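Local coordinates for genome polyprotein (Enterovirus A71, PDB 6HLW) that probably helps to build viral replication sites on host membranes by recruiting host factors through its 3A region, here bound to another protein, at residues G13-L16 / A17-S21. Sequence-based numbering, arbitrary orientation.
Sequences GDLL and ASVDS
The carboxylate of Asp20 turns one flat face to Leu16. The carbonyl oxygen Leu16 O stands over it, 3.3 Å from Asp20 CG, and the methyl CD2 of Leu16 lies on the same side, 4.2 Å from Asp20 OD1. Neither is a hydrogen-bond donor, and the acid is held through its oxygens: OD1 forms a salt bridge with Arg25, and OD2 a salt bridge with a basic side chain and a hydrogen bond with an aromatic side chain of another protein. An aspartate suits this place because its two oxygens can serve the chain's own helix and the partner together. The carboxylate of Asp14 also presents a face, with Ser18 OG over it at 3.5 Å from Asp14 OD1, but the hydroxyl spends its proton elsewhere. With OG beside its own backbone N (chi1 -61°), Ser18 folds back to give a 2.8 Å bond to Asp14 O. That carbonyl therefore takes two donors, since Ser18 N reaches it from above its plane at 3.0 Å. A short serine fits this last helical turn, where its hydroxyl can bond to the backbone of the preceding turn. The final helical bond runs from Val19 N to Leu15 O, 2.9 Å long and fairly straight (160°), before Val19 leaves helical geometry. Beside this bond, Leu15 CD1 meets Val19 CG2 at 3.6 Å, a small apolar contact between branched side chains. Buried Leu16 packs on Val24, Arg25 and Cys28 of helix 22-30 and on an aromatic side chain of the other protein, a place suited to a large apolar leucine. The extended link through Val19 and Asp20 leads to Ser21, the N-cap of that helix, so the contact closes helix 9-18 and joins the two arms of a helical hairpin.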
loop_
_atom_site.group_PDB
_atom_site.type_symbol
_atom_site.label_atom_id
_atom_site.label_comp_id
_atom_site.label_asym_id
_atom_site.label_seq_id
_atom_site.Cartn_x
_atom_site.Cartn_y
_atom_site.Cartn_z
ATOM N N GLY B 13 -3.350 5.825 13.172
ATOM C CA GLY B 13 -2.088 5.500 12.536
ATOM C C GLY B 13 -1.059 5.007 13.534
ATOM O O GLY B 13 -0.360 4.024 13.284
ATOM N N ASP B 14 -0.961 5.694 14.668
ATOM C CA ASP B 14 -0.020 5.306 15.712
ATOM C C ASP B 14 -0.399 3.945 16.285
ATOM O O ASP B 14 0.465 3.186 16.725
ATOM C CB ASP B 14 0.018 6.357 16.823
ATOM C CG ASP B 14 1.139 6.115 17.817
ATOM O OD1 ASP B 14 0.928 5.350 18.782
ATOM O OD2 ASP B 14 2.234 6.688 17.632
ATOM N N LEU B 15 -1.694 3.643 16.272
ATOM C CA LEU B 15 -2.182 2.359 16.760
ATOM C C LEU B 15 -1.756 1.231 15.828
ATOM O O LEU B 15 -1.174 0.240 16.266
ATOM C CB LEU B 15 -3.706 2.376 16.898
ATOM C CG LEU B 15 -4.354 1.059 17.336
ATOM C CD1 LEU B 15 -3.860 0.640 18.714
ATOM C CD2 LEU B 15 -5.868 1.176 17.323
ATOM N N LEU B 16 -2.048 1.389 14.543
ATOM C CA LEU B 16 -1.704 0.379 13.551
ATOM C C LEU B 16 -0.194 0.221 13.420
ATOM O O LEU B 16 0.299 -0.869 13.144
ATOM C CB LEU B 16 -2.311 0.734 12.193
ATOM C CG LEU B 16 -3.835 0.645 12.101
ATOM C CD1 LEU B 16 -4.326 1.254 10.797
ATOM C CD2 LEU B 16 -4.301 -0.800 12.223
ATOM N N ALA B 17 0.537 1.312 13.622
ATOM C CA ALA B 17 1.990 1.286 13.512
ATOM C C ALA B 17 2.621 0.559 14.697
ATOM O O ALA B 17 3.542 -0.241 14.523
ATOM C CB ALA B 17 2.534 2.700 13.409
ATOM N N SER B 18 2.119 0.840 15.896
ATOM C CA SER B 18 2.659 0.248 17.119
ATOM C C SER B 18 2.274 -1.223 17.257
ATOM O O SER B 18 3.126 -2.074 17.513
ATOM C CB SER B 18 2.178 1.031 18.342
ATOM O OG SER B 18 2.625 2.375 18.286
ATOM N N VAL B 19 0.984 -1.510 17.096
ATOM C CA VAL B 19 0.478 -2.880 17.117
ATOM C C VAL B 19 -0.276 -3.161 15.823
ATOM O O VAL B 19 -1.222 -2.453 15.481
ATOM C CB VAL B 19 -0.448 -3.137 18.332
ATOM C CG1 VAL B 19 0.369 -3.206 19.613
ATOM C CG2 VAL B 19 -1.529 -2.065 18.449
ATOM N N ASP B 20 0.158 -4.186 15.096
ATOM C CA ASP B 20 -0.424 -4.489 13.794
ATOM C C ASP B 20 -0.658 -5.981 13.616
ATOM O O ASP B 20 0.259 -6.791 13.746
ATOM C CB ASP B 20 0.482 -3.967 12.675
ATOM C CG ASP B 20 -0.284 -3.634 11.401
ATOM O OD1 ASP B 20 -1.525 -3.790 11.376
ATOM O OD2 ASP B 20 0.361 -3.207 10.421
ATOM N N SER B 21 -1.908 -6.329 13.337
ATOM C CA SER B 21 -2.287 -7.699 13.030
ATOM C C SER B 21 -3.613 -7.676 12.285
ATOM O O SER B 21 -4.299 -6.654 12.272
ATOM C CB SER B 21 -2.389 -8.539 14.302
ATOM O OG SER B 21 -3.251 -7.928 15.245
#